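Local coordinates for lipoprotein (PDB 7ADK) that probably acts as a peptidase, belonging to the mycoplasma DUF31 family, which is placed in the chymotrypsin-like PA clan, at residues R208-K213 with I217-D222; K521-E526 with G801-G806; K549-G554 with K577-I582. One frame throughout, in Å; residues are numbered along the deposited sequence.

Starting from the N terminus, interaction 1 comes first: it closes a turn of only three residues between helix 208-212 and helix 220-226, and the loops of the other two contacts lie wholly downstream of it. Interaction 2 spans 274 residues, joining the loop before strand 535-537 to the loop before strand 807-809. Inside that long span sits interaction 3, which closes a loop of 22 residues between the connection following strand 541-546 and helix 575-582. Interactions 1 and 2 are neighbours, their centres about 17 Å apart, whereas interaction 3, beside the antiparallel sheet, is centred about 58 Å from interaction 1, on the opposite side of the chain's centre.

Interaction 1 (R208-K213 with I217-D222); sequences RGLETK and IKKFDD
A tight connection between two short helices brings Phe220, at the start of helix 220-226, against Gly209 and Leu210 of helix 208-212. The phenyl ring rests on backbone: Leu210 N lies 3.5 Å above its plane, offset toward the rim, while Phe220 CZ reaches Gly209 C at 3.4 Å. Glycine suits this position because, lacking a side chain, it offers bare backbone for the ring to approach. Leu210 adds an apolar touch, its CB 4.0 Å from Phe220 CD2.

Nearer the turn, CD and CE of Lys213 lie alongside the carbonyl of Lys218, each 3.2 Å from Lys218 O. The chain then bends at its last torsion (chi4 -57°), which folds the ammonium back to its own segment. There Lys213 NZ donates to Leu210 O at 2.8 Å, nearly in line with the carbonyl (C=O...N 166°); the length of a lysine chain lets it run past one carbonyl and still bond the other. Ile217 brings CG1 and CD1 up to Lys213 O, CD1 at 3.2 Å, and a CA-H...O contact from its CA to the same oxygen, 3.5 Å long, accompanies them.

On the next layer out, Phe220 stacks with Tyr232 and touches Leu799, and helix 176-192 touches the 217-222 segment, through Lys177 at Ile217 and Met188 at Asp222.

Interaction 2 (K521-E526 with G801-G806); sequences KLLDSE and GDYKLG
Leu523 meets Asp802 and Tyr803 where two loops, far apart in sequence, come side by side; the nearest CA atoms, those of Leu523 and Asp802, are 7.5 Å apart. Its CB already points at the 801-806 segment from the end of a short 3-10 turn, in which Asp524 N bonds to Lys521 O. The first torsion sets CG anti to the carbonyl carbon (chi1 -48°), extending the branch away from its own carbonyl and toward the partner loop. At CG the chain forks, and the two methyls take different partners. CD2 settles on the methylene of Asp802, 3.9 Å from its CB. CD1 lies against the start of Tyr803, 3.8 Å from the backbone N and 3.9 Å from CB of that residue, at the edge of the tyrosine ring and near its plane.

Leucine suits the place because a forked end can touch two consecutive residues at once, crossing both side chains at about a right angle. Asp802 contributes only its CB to this apolar touch, which is compatible with its exposed position. Tyr803 divides its labour: the CB end packs on leucine, and the hydroxyl is hydrogen-bonded to Asp714, so the polar tip of this buried residue is satisfied.

Phe240 touches both loops: its ring meets that of Tyr803 and its backbone bonds to Ser525. Strand 737-747 borders both, with Tyr743 touching Tyr803 and Phe741 touching Lys521.

Interaction 3 (K549-G554 with K577-I582); sequences KLLDKG and KLISKI
Leu551 reaches out of its loop toward helix 575-582 and meets Leu578 and Ile579, crossing each of them obliquely. CG of Leu551 stands anti to the carbonyl carbon (chi1 -53°), which drives both methyls at the helix. CD1 has more partners: it comes 3.5 Å from Ile579 CG1, lies 4.1 Å from Leu578 CD2 and reaches Ile582 CD1 at 4.3 Å. The other methyl, CD2, meets a methyl of the same kind, Leu578 CD2, at 3.9 Å. Leu578 and Ile582 are one helical turn apart, so they present a common side to the leucine; Ile579 brings its longer branch across from the adjoining position. Branched apolar residues suit all four places, since every one is buried and the contact is made by alkyl groups alone.

The loop connects strands 541-546 and 556-562, both members of the curled antiparallel sheet, consistent with the beta-rich architecture of PA-clan peptidases. Tyr558 of strand 556-562 is shared by Leu551 and Leu578, while in strand 486-493 Phe491 touches Leu551 and Phe489 touches Ile582.

Farther along the loop, the chain turns as Asp552 OD1 accepts a weak hydrogen bond from Gly554 N at 3.4 Å, the pattern of an Asx turn. At the helix C terminus, Arg466 of strand 461-467 donates to the carbonyls of Lys581 and Ile582.

Interaction 1 (R208-K213 with I217-D222)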
loop_
_atom_site.group_PDB
_atom_site.type_symbol
_atom_site.label_atom_id
_atom_site.label_comp_id
_atom_site.label_asym_id
_atom_site.label_seq_id
_atom_site.Cartn_x
_atom_site.Cartn_y
_atom_site.Cartn_z
ATOM N N ARG B 208 53.951 -13.006 0.542
ATOM C CA ARG B 208 53.900 -13.914 1.698
ATOM C C ARG B 208 52.629 -13.726 2.534
ATOM O O ARG B 208 52.132 -14.692 3.096
ATOM C CB ARG B 208 55.192 -13.810 2.528
ATOM C CG ARG B 208 55.451 -12.453 3.190
ATOM C CD ARG B 208 54.969 -12.374 4.625
ATOM N NE ARG B 208 55.045 -11.012 5.149
ATOM C CZ ARG B 208 54.685 -10.586 6.334
ATOM N NH1 ARG B 208 54.273 -11.367 7.284
ATOM N NH2 ARG B 208 54.743 -9.318 6.551
ATOM N N GLY B 209 52.018 -12.542 2.569
ATOM C CA GLY B 209 50.672 -12.371 3.128
ATOM C C GLY B 209 49.595 -13.078 2.298
ATOM O O GLY B 209 48.787 -13.834 2.825
ATOM N N LEU B 210 49.642 -12.947 0.979
ATOM C CA LEU B 210 48.806 -13.689 0.036
ATOM C C LEU B 210 49.041 -15.217 0.075
ATOM O O LEU B 210 48.178 -15.969 -0.354
ATOM C CB LEU B 210 48.993 -13.030 -1.350
ATOM C CG LEU B 210 48.381 -13.742 -2.571
ATOM C CD1 LEU B 210 48.020 -12.731 -3.657
ATOM C CD2 LEU B 210 49.342 -14.745 -3.209
ATOM N N GLU B 211 50.145 -15.728 0.610
ATOM C CA GLU B 211 50.291 -17.152 0.939
ATOM C C GLU B 211 49.900 -17.474 2.392
ATOM O O GLU B 211 49.414 -18.563 2.665
ATOM C CB GLU B 211 51.714 -17.623 0.630
ATOM C CG GLU B 211 52.053 -17.608 -0.869
ATOM C CD GLU B 211 51.458 -18.774 -1.681
ATOM O OE1 GLU B 211 51.965 -19.033 -2.796
ATOM O OE2 GLU B 211 50.516 -19.463 -1.227
ATOM N N THR B 212 49.976 -16.518 3.318
ATOM C CA THR B 212 49.471 -16.653 4.700
ATOM C C THR B 212 47.942 -16.766 4.753
ATOM O O THR B 212 47.384 -17.293 5.712
ATOM C CB THR B 212 49.976 -15.503 5.581
ATOM O OG1 THR B 212 51.382 -15.506 5.588
ATOM C CG2 THR B 212 49.551 -15.591 7.035
ATOM N N LYS B 213 47.243 -16.392 3.676
ATOM C CA LYS B 213 45.827 -16.718 3.462
ATOM C C LYS B 213 45.545 -18.225 3.251
ATOM O O LYS B 213 44.390 -18.614 3.126
ATOM C CB LYS B 213 45.261 -15.837 2.336
ATOM C CG LYS B 213 45.369 -16.527 0.973
ATOM C CD LYS B 213 45.181 -15.587 -0.216
ATOM C CE LYS B 213 45.051 -16.356 -1.544
ATOM N NZ LYS B 213 46.200 -17.245 -1.828
ATOM N N ILE B 217 41.008 -17.611 3.837
ATOM C CA ILE B 217 41.184 -17.382 2.388
ATOM C C ILE B 217 40.503 -16.076 1.969
ATOM O O ILE B 217 39.435 -15.754 2.473
ATOM C CB ILE B 217 40.607 -18.606 1.613
ATOM C CG1 ILE B 217 41.469 -19.876 1.798
ATOM C CG2 ILE B 217 40.322 -18.349 0.124
ATOM C CD1 ILE B 217 42.676 -20.033 0.871
ATOM N N LYS B 218 41.177 -15.331 1.076
ATOM C CA LYS B 218 40.877 -14.015 0.455
ATOM C C LYS B 218 41.685 -13.919 -0.856
ATOM O O LYS B 218 42.245 -14.930 -1.276
ATOM C CB LYS B 218 41.251 -12.876 1.426
ATOM C CG LYS B 218 40.430 -12.960 2.707
ATOM C CD LYS B 218 40.426 -11.750 3.626
ATOM C CE LYS B 218 39.349 -12.035 4.661
ATOM N NZ LYS B 218 39.039 -10.935 5.564
ATOM N N LYS B 219 41.864 -12.743 -1.471
ATOM C CA LYS B 219 42.999 -12.480 -2.392
ATOM C C LYS B 219 43.394 -11.002 -2.398
ATOM O O LYS B 219 42.539 -10.148 -2.525
ATOM C CB LYS B 219 42.675 -13.010 -3.798
ATOM C CG LYS B 219 43.927 -13.257 -4.647
ATOM C CD LYS B 219 43.607 -14.079 -5.900
ATOM C CE LYS B 219 44.863 -14.414 -6.706
ATOM N NZ LYS B 219 44.544 -15.266 -7.863
ATOM N N PHE B 220 44.663 -10.679 -2.203
ATOM C CA PHE B 220 45.108 -9.351 -1.749
ATOM C C PHE B 220 44.807 -8.185 -2.707
ATOM O O PHE B 220 44.286 -7.165 -2.266
ATOM C CB PHE B 220 46.605 -9.440 -1.390
ATOM C CG PHE B 220 46.956 -9.819 0.047
ATOM C CD1 PHE B 220 46.029 -10.419 0.927
ATOM C CD2 PHE B 220 48.242 -9.524 0.526
ATOM C CE1 PHE B 220 46.363 -10.650 2.266
ATOM C CE2 PHE B 220 48.576 -9.758 1.867
ATOM C CZ PHE B 220 47.632 -10.309 2.743
ATOM N N ASP B 221 45.055 -8.321 -4.009
ATOM C CA ASP B 221 44.701 -7.281 -4.989
ATOM C C ASP B 221 43.187 -7.181 -5.269
ATOM O O ASP B 221 42.695 -6.110 -5.616
ATOM C CB ASP B 221 45.445 -7.540 -6.295
ATOM C CG ASP B 221 45.179 -6.434 -7.313
ATOM O OD1 ASP B 221 45.496 -5.260 -7.032
ATOM O OD2 ASP B 221 44.658 -6.734 -8.403
ATOM N N ASP B 222 42.432 -8.273 -5.107
ATOM C CA ASP B 222 40.969 -8.236 -5.135
ATOM C C ASP B 222 40.461 -7.471 -3.912
ATOM O O ASP B 222 39.672 -6.542 -4.023
ATOM C CB ASP B 222 40.334 -9.633 -5.148
ATOM C CG ASP B 222 40.597 -10.516 -6.365
ATOM O OD1 ASP B 222 41.228 -10.075 -7.353
ATOM O OD2 ASP B 222 40.136 -11.676 -6.327
#

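Interaction 2 (K521-E526 with G801-G806)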
loop_
_atom_site.group_PDB
_atom_site.type_symbol
_atom_site.label_atom_id
_atom_site.label_comp_id
_atom_site.label_asym_id
_atom_site.label_seq_id
_atom_site.Cartn_x
_atom_site.Cartn_y
_atom_site.Cartn_z
ATOM N N LYS B 521 43.154 0.614 16.965
ATOM C CA LYS B 521 43.549 1.964 16.512
ATOM C C LYS B 521 45.068 2.199 16.489
ATOM O O LYS B 521 45.588 2.823 15.570
ATOM C CB LYS B 521 42.852 3.019 17.381
ATOM C CG LYS B 521 41.366 3.236 17.056
ATOM C CD LYS B 521 41.058 3.810 15.665
ATOM C CE LYS B 521 41.927 4.992 15.189
ATOM N NZ LYS B 521 41.894 6.171 16.091
ATOM N N LEU B 522 45.799 1.623 17.442
ATOM C CA LEU B 522 47.265 1.591 17.482
ATOM C C LEU B 522 47.921 0.824 16.305
ATOM O O LEU B 522 49.143 0.844 16.172
ATOM C CB LEU B 522 47.708 1.072 18.864
ATOM C CG LEU B 522 47.395 -0.412 19.147
ATOM C CD1 LEU B 522 48.615 -1.312 19.016
ATOM C CD2 LEU B 522 46.864 -0.605 20.560
ATOM N N LEU B 523 47.126 0.150 15.460
ATOM C CA LEU B 523 47.568 -0.571 14.260
ATOM C C LEU B 523 47.441 0.245 12.963
ATOM O O LEU B 523 47.981 -0.168 11.947
ATOM C CB LEU B 523 46.830 -1.926 14.154
ATOM C CG LEU B 523 46.789 -2.773 15.437
ATOM C CD1 LEU B 523 45.975 -4.039 15.210
ATOM C CD2 LEU B 523 48.179 -3.156 15.925
ATOM N N ASP B 524 46.770 1.400 12.946
ATOM C CA ASP B 524 46.717 2.279 11.766
ATOM C C ASP B 524 48.102 2.869 11.412
ATOM O O ASP B 524 48.774 3.427 12.275
ATOM C CB ASP B 524 45.696 3.405 12.003
ATOM C CG ASP B 524 44.224 2.985 11.873
ATOM O OD1 ASP B 524 43.847 2.443 10.811
ATOM O OD2 ASP B 524 43.420 3.285 12.782
ATOM N N SER B 525 48.531 2.766 10.146
ATOM C CA SER B 525 49.898 3.108 9.706
ATOM C C SER B 525 50.240 4.592 9.842
ATOM O O SER B 525 51.220 4.962 10.485
ATOM C CB SER B 525 50.117 2.744 8.232
ATOM O OG SER B 525 50.099 1.355 8.023
ATOM N N GLU B 526 49.455 5.444 9.188
ATOM C CA GLU B 526 49.741 6.875 9.006
ATOM C C GLU B 526 48.475 7.732 9.093
ATOM O O GLU B 526 48.524 8.829 9.646
ATOM C CB GLU B 526 50.495 7.061 7.681
ATOM C CG GLU B 526 50.794 8.519 7.304
ATOM C CD GLU B 526 49.714 9.210 6.456
ATOM O OE1 GLU B 526 48.685 8.599 6.120
ATOM O OE2 GLU B 526 49.944 10.360 6.023
ATOM N N GLY B 801 48.682 -8.565 10.794
ATOM C CA GLY B 801 49.644 -8.110 11.793
ATOM C C GLY B 801 49.272 -8.549 13.201
ATOM O O GLY B 801 49.119 -9.740 13.459
ATOM N N ASP B 802 49.127 -7.605 14.128
ATOM C CA ASP B 802 48.689 -7.871 15.513
ATOM C C ASP B 802 47.145 -7.935 15.663
ATOM O O ASP B 802 46.623 -8.145 16.760
ATOM C CB ASP B 802 49.308 -6.819 16.447
ATOM C CG ASP B 802 49.223 -7.168 17.938
ATOM O OD1 ASP B 802 49.342 -8.361 18.299
ATOM O OD2 ASP B 802 49.096 -6.242 18.771
ATOM N N TYR B 803 46.386 -7.758 14.579
ATOM C CA TYR B 803 44.919 -7.704 14.588
ATOM C C TYR B 803 44.232 -9.073 14.737
ATOM O O TYR B 803 44.660 -10.089 14.193
ATOM C CB TYR B 803 44.428 -7.019 13.321
ATOM C CG TYR B 803 42.924 -6.872 13.241
ATOM C CD1 TYR B 803 42.284 -5.921 14.049
ATOM C CD2 TYR B 803 42.167 -7.726 12.406
ATOM C CE1 TYR B 803 40.883 -5.847 14.060
ATOM C CE2 TYR B 803 40.771 -7.639 12.409
ATOM C CZ TYR B 803 40.126 -6.718 13.255
ATOM O OH TYR B 803 38.776 -6.667 13.309
ATOM N N LYS B 804 43.077 -9.063 15.411
ATOM C CA LYS B 804 42.177 -10.189 15.671
ATOM C C LYS B 804 40.729 -9.690 15.744
ATOM O O LYS B 804 40.509 -8.538 16.088
ATOM C CB LYS B 804 42.641 -10.920 16.940
ATOM C CG LYS B 804 42.878 -10.053 18.195
ATOM C CD LYS B 804 43.843 -10.739 19.171
ATOM C CE LYS B 804 45.301 -10.666 18.678
ATOM N NZ LYS B 804 46.180 -11.661 19.326
ATOM N N LEU B 805 39.742 -10.539 15.443
ATOM C CA LEU B 805 38.324 -10.131 15.473
ATOM C C LEU B 805 37.870 -9.726 16.889
ATOM O O LEU B 805 36.981 -8.895 17.037
ATOM C CB LEU B 805 37.436 -11.233 14.859
ATOM C CG LEU B 805 35.917 -11.130 15.136
ATOM C CD1 LEU B 805 35.275 -9.893 14.529
ATOM C CD2 LEU B 805 35.192 -12.330 14.563
ATOM N N GLY B 806 38.486 -10.266 17.935
ATOM C CA GLY B 806 38.143 -9.985 19.324
ATOM C C GLY B 806 36.974 -10.813 19.839
ATOM O O GLY B 806 35.915 -10.891 19.217
#

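Interaction 3 (K549-G554 with K577-I582)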
loop_
_atom_site.group_PDB
_atom_site.type_symbol
_atom_site.label_atom_id
_atom_site.label_comp_id
_atom_site.label_asym_id
_atom_site.label_seq_id
_atom_site.Cartn_x
_atom_site.Cartn_y
_atom_site.Cartn_z
ATOM N N LYS B 549 6.566 6.514 36.008
ATOM C CA LYS B 549 6.618 7.967 35.795
ATOM C C LYS B 549 6.492 8.366 34.324
ATOM O O LYS B 549 7.085 9.339 33.901
ATOM C CB LYS B 549 7.777 8.644 36.546
ATOM C CG LYS B 549 9.182 8.188 36.146
ATOM C CD LYS B 549 10.250 9.101 36.750
ATOM C CE LYS B 549 11.600 8.408 36.787
ATOM N NZ LYS B 549 12.693 9.275 37.209
ATOM N N LEU B 550 5.679 7.651 33.553
ATOM C CA LEU B 550 5.051 8.173 32.328
ATOM C C LEU B 550 3.522 8.168 32.439
ATOM O O LEU B 550 2.862 9.005 31.829
ATOM C CB LEU B 550 5.478 7.373 31.091
ATOM C CG LEU B 550 6.908 7.571 30.590
ATOM C CD1 LEU B 550 7.142 6.661 29.408
ATOM C CD2 LEU B 550 7.176 8.995 30.131
ATOM N N LEU B 551 2.955 7.253 33.227
ATOM C CA LEU B 551 1.530 7.221 33.568
ATOM C C LEU B 551 1.191 8.033 34.835
ATOM O O LEU B 551 0.042 8.065 35.274
ATOM C CB LEU B 551 1.069 5.764 33.633
ATOM C CG LEU B 551 1.379 4.929 32.389
ATOM C CD1 LEU B 551 1.014 3.494 32.608
ATOM C CD2 LEU B 551 0.657 5.438 31.190
ATOM N N ASP B 552 2.176 8.732 35.406
ATOM C CA ASP B 552 1.974 9.726 36.458
ATOM C C ASP B 552 1.391 11.028 35.880
ATOM O O ASP B 552 2.106 11.850 35.297
ATOM C CB ASP B 552 3.302 9.935 37.195
ATOM C CG ASP B 552 3.213 10.854 38.414
ATOM O OD1 ASP B 552 2.128 11.400 38.700
ATOM O OD2 ASP B 552 4.240 11.008 39.109
ATOM N N LYS B 553 0.081 11.231 36.056
ATOM C CA LYS B 553 -0.704 12.325 35.458
ATOM C C LYS B 553 -0.316 13.731 35.928
ATOM O O LYS B 553 -0.651 14.709 35.263
ATOM C CB LYS B 553 -2.200 12.056 35.687
ATOM C CG LYS B 553 -2.708 10.842 34.903
ATOM C CD LYS B 553 -4.191 10.579 35.113
ATOM C CE LYS B 553 -4.686 9.343 34.382
ATOM N NZ LYS B 553 -6.070 9.057 34.576
ATOM N N GLY B 554 0.420 13.858 37.034
ATOM C CA GLY B 554 0.936 15.137 37.528
ATOM C C GLY B 554 2.153 15.669 36.765
ATOM O O GLY B 554 2.521 16.834 36.932
ATOM N N LYS B 577 -2.775 -2.717 34.661
ATOM C CA LYS B 577 -3.407 -3.202 33.431
ATOM C C LYS B 577 -3.010 -2.378 32.214
ATOM O O LYS B 577 -2.754 -2.947 31.166
ATOM C CB LYS B 577 -4.926 -3.262 33.596
ATOM C CG LYS B 577 -5.339 -4.403 34.523
ATOM C CD LYS B 577 -6.841 -4.694 34.494
ATOM C CE LYS B 577 -7.723 -3.576 35.039
ATOM N NZ LYS B 577 -7.615 -3.420 36.495
ATOM N N LEU B 578 -2.872 -1.070 32.338
ATOM C CA LEU B 578 -2.428 -0.212 31.252
ATOM C C LEU B 578 -0.975 -0.497 30.862
ATOM O O LEU B 578 -0.686 -0.595 29.683
ATOM C CB LEU B 578 -2.677 1.241 31.591
ATOM C CG LEU B 578 -2.392 2.269 30.543
ATOM C CD1 LEU B 578 -3.020 2.052 29.307
ATOM C CD2 LEU B 578 -2.730 3.584 30.945
ATOM N N ILE B 579 -0.070 -0.754 31.808
ATOM C CA ILE B 579 1.303 -1.194 31.496
ATOM C C ILE B 579 1.308 -2.563 30.814
ATOM O O ILE B 579 2.083 -2.791 29.888
ATOM C CB ILE B 579 2.207 -1.148 32.749
ATOM C CG1 ILE B 579 2.421 0.322 33.150
ATOM C CG2 ILE B 579 3.563 -1.824 32.515
ATOM C CD1 ILE B 579 3.090 0.539 34.502
ATOM N N SER B 580 0.410 -3.459 31.197
ATOM C CA SER B 580 0.281 -4.751 30.532
ATOM C C SER B 580 -0.277 -4.632 29.117
ATOM O O SER B 580 0.256 -5.275 28.231
ATOM C CB SER B 580 -0.558 -5.711 31.360
ATOM O OG SER B 580 0.029 -5.905 32.624
ATOM N N LYS B 581 -1.260 -3.762 28.858
ATOM C CA LYS B 581 -1.764 -3.477 27.502
ATOM C C LYS B 581 -0.743 -2.738 26.634
ATOM O O LYS B 581 -0.663 -3.023 25.447
ATOM C CB LYS B 581 -3.094 -2.711 27.577
ATOM C CG LYS B 581 -4.266 -3.542 28.105
ATOM C CD LYS B 581 -4.759 -4.668 27.184
ATOM C CE LYS B 581 -5.439 -4.164 25.909
ATOM N NZ LYS B 581 -6.016 -5.273 25.136
ATOM N N ILE B 582 0.110 -1.875 27.179
ATOM C CA ILE B 582 1.246 -1.258 26.476
ATOM C C ILE B 582 2.274 -2.312 26.050
ATOM O O ILE B 582 2.646 -2.414 24.881
ATOM C CB ILE B 582 1.898 -0.163 27.362
ATOM C CG1 ILE B 582 0.988 1.072 27.440
ATOM C CG2 ILE B 582 3.257 0.277 26.813
ATOM C CD1 ILE B 582 1.294 2.027 28.593
#